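Local coordinates for bradyzoite surface antigen BSR4 (Toxoplasma gondii, PDB 2JKS), which is a surface antigen of the bradyzoite stage, belongs to the SAG1-related (SRS) superfamily and binds zinc ions, at residues Met191-Gly203 with Thr253-Pro265. Residues are numbered along the deposited sequence; the frame is centred on the assembly and turned at random.
Sequences MSTEKNTLTINCG and TSATLTIPQTDLP. With ZN (zinc ion), chain E.
Strands 197-201 and 254-258 pair antiparallel, at 170°, as neighbours in one sheet of the second SRS domain, with the backbones joined from Asn196-Ile259 to Cys202-Thr253. Leu198 and Leu257 form a hydrogen-bonded pair, Leu198 N reaching Leu257 O at 2.8 Å and Leu257 N returning to Leu198 O; Ile200 and Ala255 repeat the pattern. On the face carrying Thr197, Thr199 and Asn201, polar groups meet in two of the three non-hydrogen-bonded pairs: Thr199 OG1 and Thr256 OG1 share a hydrogen bond of 2.9 Å, while Ser254 OG donates to Asn201 OD1 at 2.6 Å, tilted 27° from the carbonyl plane. At Thr197-Thr258 the methyl CG2 of Thr197 touches Thr258. A water links Gly203 N to Thr253 OG1. Leu198 and Leu257 point inward onto Phe271 of strand 269-277, in the opposing sheet of the SRS β-sandwich; Met191, ending strand 187-191 of that sheet, joins them, and Cys202 ties the two sheets through its disulfide to Cys275. A bend at chi3 (72°) carries Met191 CE to Ile259 CD1, a tight 3.5 Å. Beyond the strands, Asn196 ND2 donates to Ile259 O from above the carbonyl plane, and the extended Gln261 chain brings NE2 to Thr193 O at 2.9 Å. Leu264 CD1 lies against Thr193 CA (3.6 Å); Glu194, next to Thr193, binds zinc through OE2 together with His312 of the C-terminal histidine run, probably a purification tag.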
loop_
_atom_site.group_PDB
_atom_site.type_symbol
_atom_site.label_atom_id
_atom_site.label_comp_id
_atom_site.label_asym_id
_atom_site.label_seq_id
_atom_site.Cartn_x
_atom_site.Cartn_y
_atom_site.Cartn_z
ATOM N N MET A 191 -5.087 -17.407 -19.955
ATOM C CA MET A 191 -6.310 -17.125 -20.702
ATOM C C MET A 191 -6.567 -18.318 -21.611
ATOM O O MET A 191 -5.647 -19.014 -22.064
ATOM C CB MET A 191 -6.222 -15.830 -21.522
ATOM C CG MET A 191 -5.929 -14.536 -20.686
ATOM S SD MET A 191 -5.779 -13.050 -21.714
ATOM C CE MET A 191 -7.473 -12.766 -22.232
ATOM N N SER A 192 -7.826 -18.571 -21.857
ATOM C CA SER A 192 -8.235 -19.752 -22.655
ATOM C C SER A 192 -9.696 -19.497 -22.967
ATOM O O SER A 192 -10.258 -18.456 -22.575
ATOM C CB SER A 192 -8.030 -21.068 -21.843
ATOM O OG SER A 192 -8.779 -21.056 -20.604
ATOM N N THR A 193 -10.316 -20.412 -23.697
ATOM C CA THR A 193 -11.702 -20.281 -24.051
ATOM C C THR A 193 -12.603 -19.890 -22.878
ATOM O O THR A 193 -13.364 -18.959 -23.014
ATOM C CB THR A 193 -12.241 -21.592 -24.734
ATOM O OG1 THR A 193 -11.393 -21.900 -25.855
ATOM C CG2 THR A 193 -13.618 -21.380 -25.305
ATOM N N GLU A 194 -12.518 -20.621 -21.764
ATOM C CA GLU A 194 -13.380 -20.384 -20.596
ATOM C C GLU A 194 -12.963 -19.173 -19.767
ATOM O O GLU A 194 -13.770 -18.658 -18.960
ATOM C CB GLU A 194 -13.364 -21.589 -19.680
ATOM C CG GLU A 194 -13.956 -22.852 -20.322
ATOM C CD GLU A 194 -13.567 -24.108 -19.586
ATOM O OE1 GLU A 194 -13.444 -24.150 -18.341
ATOM O OE2 GLU A 194 -13.344 -25.094 -20.254
ATOM N N LYS A 195 -11.702 -18.766 -19.939
ATOM C CA LYS A 195 -11.153 -17.638 -19.181
ATOM C C LYS A 195 -10.609 -16.647 -20.176
ATOM O O LYS A 195 -9.416 -16.515 -20.273
ATOM C CB LYS A 195 -9.966 -18.065 -18.287
ATOM C CG LYS A 195 -10.000 -19.434 -17.766
ATOM C CD LYS A 195 -10.419 -19.403 -16.377
ATOM C CE LYS A 195 -9.224 -18.938 -15.471
ATOM N NZ LYS A 195 -9.775 -17.994 -14.436
ATOM N N ASN A 196 -11.487 -15.999 -20.938
ATOM C CA ASN A 196 -11.079 -15.237 -22.108
ATOM C C ASN A 196 -10.947 -13.744 -21.815
ATOM O O ASN A 196 -10.792 -12.955 -22.726
ATOM C CB ASN A 196 -12.058 -15.477 -23.266
ATOM C CG ASN A 196 -13.451 -14.950 -22.943
ATOM O OD1 ASN A 196 -13.894 -15.131 -21.838
ATOM N ND2 ASN A 196 -14.101 -14.261 -23.888
ATOM N N THR A 197 -10.968 -13.370 -20.532
ATOM C CA THR A 197 -10.742 -11.964 -20.147
ATOM C C THR A 197 -9.515 -11.748 -19.251
ATOM O O THR A 197 -9.027 -12.648 -18.647
ATOM C CB THR A 197 -11.967 -11.328 -19.490
ATOM O OG1 THR A 197 -12.129 -11.879 -18.184
ATOM C CG2 THR A 197 -13.215 -11.597 -20.318
ATOM N N LEU A 198 -9.034 -10.511 -19.221
ATOM C CA LEU A 198 -7.950 -10.114 -18.362
ATOM C C LEU A 198 -8.227 -8.669 -17.932
ATOM O O LEU A 198 -8.335 -7.810 -18.781
ATOM C CB LEU A 198 -6.663 -10.144 -19.185
ATOM C CG LEU A 198 -5.422 -9.691 -18.418
ATOM C CD1 LEU A 198 -5.116 -10.522 -17.148
ATOM C CD2 LEU A 198 -4.193 -9.632 -19.421
ATOM N N THR A 199 -8.273 -8.412 -16.627
ATOM C CA THR A 199 -8.391 -7.046 -16.114
ATOM C C THR A 199 -7.149 -6.711 -15.342
ATOM O O THR A 199 -6.753 -7.464 -14.443
ATOM C CB THR A 199 -9.593 -6.898 -15.178
ATOM O OG1 THR A 199 -10.775 -7.306 -15.880
ATOM C CG2 THR A 199 -9.743 -5.421 -14.679
ATOM N N ILE A 200 -6.580 -5.559 -15.662
ATOM C CA ILE A 200 -5.455 -5.026 -14.933
ATOM C C ILE A 200 -5.849 -3.744 -14.249
ATOM O O ILE A 200 -6.267 -2.790 -14.898
ATOM C CB ILE A 200 -4.275 -4.730 -15.881
ATOM C CG1 ILE A 200 -3.978 -5.931 -16.818
ATOM C CG2 ILE A 200 -3.012 -4.268 -15.090
ATOM C CD1 ILE A 200 -3.481 -7.172 -16.145
ATOM N N ASN A 201 -5.769 -3.760 -12.921
ATOM C CA ASN A 201 -6.004 -2.558 -12.127
ATOM C C ASN A 201 -4.685 -2.006 -11.586
ATOM O O ASN A 201 -4.044 -2.635 -10.704
ATOM C CB ASN A 201 -6.984 -2.830 -11.001
ATOM C CG ASN A 201 -8.363 -3.251 -11.510
ATOM O OD1 ASN A 201 -8.884 -2.704 -12.503
ATOM N ND2 ASN A 201 -8.938 -4.254 -10.868
ATOM N N CYS A 202 -4.245 -0.859 -12.139
ATOM C CA CYS A 202 -3.024 -0.241 -11.623
ATOM C C CYS A 202 -3.260 0.670 -10.387
ATOM O O CYS A 202 -2.325 0.938 -9.648
ATOM C CB CYS A 202 -2.269 0.588 -12.689
ATOM S SG CYS A 202 -1.824 -0.350 -14.175
ATOM N N GLY A 203 -4.499 1.097 -10.155
ATOM C CA GLY A 203 -4.751 1.988 -8.981
ATOM C C GLY A 203 -4.207 3.368 -9.345
ATOM O O GLY A 203 -3.670 3.564 -10.437
ATOM N N THR A 253 -6.421 3.943 -15.510
ATOM C CA THR A 253 -5.432 3.120 -14.792
ATOM C C THR A 253 -5.924 1.654 -14.672
ATOM O O THR A 253 -5.216 0.817 -14.111
ATOM C CB THR A 253 -5.112 3.651 -13.373
ATOM O OG1 THR A 253 -6.336 3.749 -12.632
ATOM C CG2 THR A 253 -4.410 5.025 -13.428
ATOM N N SER A 254 -7.135 1.374 -15.167
ATOM C CA SER A 254 -7.639 -0.009 -15.314
ATOM C C SER A 254 -8.039 -0.250 -16.755
ATOM O O SER A 254 -8.547 0.660 -17.416
ATOM C CB SER A 254 -8.836 -0.265 -14.421
ATOM O OG SER A 254 -8.456 -0.189 -13.055
ATOM N N ALA A 255 -7.745 -1.441 -17.268
ATOM C CA ALA A 255 -8.255 -1.871 -18.588
ATOM C C ALA A 255 -8.526 -3.394 -18.609
ATOM O O ALA A 255 -7.902 -4.179 -17.878
ATOM C CB ALA A 255 -7.268 -1.474 -19.726
ATOM N N THR A 256 -9.460 -3.793 -19.465
ATOM C CA THR A 256 -9.868 -5.184 -19.563
ATOM C C THR A 256 -9.760 -5.652 -21.000
ATOM O O THR A 256 -10.394 -5.093 -21.916
ATOM C CB THR A 256 -11.318 -5.346 -19.071
ATOM O OG1 THR A 256 -11.390 -5.059 -17.667
ATOM C CG2 THR A 256 -11.843 -6.763 -19.388
ATOM N N LEU A 257 -8.996 -6.717 -21.193
ATOM C CA LEU A 257 -8.921 -7.374 -22.497
ATOM C C LEU A 257 -9.935 -8.536 -22.523
ATOM O O LEU A 257 -10.021 -9.292 -21.563
ATOM C CB LEU A 257 -7.500 -7.913 -22.710
ATOM C CG LEU A 257 -7.278 -8.783 -23.948
ATOM C CD1 LEU A 257 -7.395 -7.966 -25.203
ATOM C CD2 LEU A 257 -5.879 -9.442 -23.868
ATOM N N THR A 258 -10.746 -8.607 -23.589
ATOM C CA THR A 258 -11.680 -9.721 -23.823
ATOM C C THR A 258 -11.362 -10.260 -25.188
ATOM O O THR A 258 -11.523 -9.551 -26.197
ATOM C CB THR A 258 -13.156 -9.263 -23.791
ATOM O OG1 THR A 258 -13.407 -8.623 -22.535
ATOM C CG2 THR A 258 -14.105 -10.470 -24.000
ATOM N N ILE A 259 -10.828 -11.479 -25.232
ATOM C CA ILE A 259 -10.587 -12.152 -26.487
ATOM C C ILE A 259 -11.870 -12.911 -26.816
ATOM O O ILE A 259 -12.201 -13.802 -26.077
ATOM C CB ILE A 259 -9.407 -13.176 -26.401
ATOM C CG1 ILE A 259 -8.069 -12.476 -26.070
ATOM C CG2 ILE A 259 -9.269 -13.949 -27.679
ATOM C CD1 ILE A 259 -7.001 -13.479 -25.582
ATOM N N PRO A 260 -12.578 -12.561 -27.920
ATOM C CA PRO A 260 -13.808 -13.295 -28.274
ATOM C C PRO A 260 -13.539 -14.814 -28.315
ATOM O O PRO A 260 -12.458 -15.273 -28.748
ATOM C CB PRO A 260 -14.176 -12.722 -29.659
ATOM C CG PRO A 260 -13.518 -11.371 -29.696
ATOM C CD PRO A 260 -12.302 -11.465 -28.869
ATOM N N GLN A 261 -14.462 -15.614 -27.784
ATOM C CA GLN A 261 -14.080 -17.015 -27.495
ATOM C C GLN A 261 -13.675 -17.841 -28.704
ATOM O O GLN A 261 -12.930 -18.789 -28.563
ATOM C CB GLN A 261 -15.148 -17.741 -26.678
ATOM C CG GLN A 261 -15.417 -17.062 -25.349
ATOM C CD GLN A 261 -16.532 -17.689 -24.566
ATOM O OE1 GLN A 261 -17.700 -17.552 -24.918
ATOM N NE2 GLN A 261 -16.191 -18.342 -23.473
ATOM N N THR A 262 -14.167 -17.497 -29.877
ATOM C CA THR A 262 -13.790 -18.162 -31.113
ATOM C C THR A 262 -12.513 -17.604 -31.767
ATOM O O THR A 262 -12.083 -18.090 -32.824
ATOM C CB THR A 262 -14.948 -18.108 -32.155
ATOM O OG1 THR A 262 -15.243 -16.748 -32.507
ATOM C CG2 THR A 262 -16.228 -18.780 -31.577
ATOM N N ASP A 263 -11.898 -16.611 -31.125
ATOM C CA ASP A 263 -10.748 -15.880 -31.710
ATOM C C ASP A 263 -9.398 -16.136 -30.997
ATOM O O ASP A 263 -8.434 -15.422 -31.245
ATOM C CB ASP A 263 -11.011 -14.385 -31.646
ATOM C CG ASP A 263 -12.021 -13.900 -32.679
ATOM O OD1 ASP A 263 -12.355 -14.625 -33.619
ATOM O OD2 ASP A 263 -12.476 -12.758 -32.548
ATOM N N LEU A 264 -9.376 -17.110 -30.100
ATOM C CA LEU A 264 -8.172 -17.572 -29.425
ATOM C C LEU A 264 -7.234 -18.183 -30.469
ATOM O O LEU A 264 -7.705 -18.757 -31.469
ATOM C CB LEU A 264 -8.529 -18.565 -28.321
ATOM C CG LEU A 264 -8.962 -17.773 -27.097
ATOM C CD1 LEU A 264 -10.375 -18.093 -26.614
ATOM C CD2 LEU A 264 -7.959 -17.800 -25.947
ATOM N N PRO A 265 -5.903 -18.019 -30.268
ATOM C CA PRO A 265 -4.924 -18.534 -31.245
ATOM C C PRO A 265 -4.936 -20.075 -31.309
ATOM O O PRO A 265 -5.383 -20.747 -30.376
ATOM C CB PRO A 265 -3.584 -18.023 -30.688
ATOM C CG PRO A 265 -3.806 -17.973 -29.191
ATOM C CD PRO A 265 -5.224 -17.404 -29.106
HETATM ZN ZN ZN E . -14.803 -25.915 -21.824
HETATM O O HOH W 1 -11.796 -21.115 -28.837
HETATM O O HOH W 2 -7.070 1.082 -11.527
#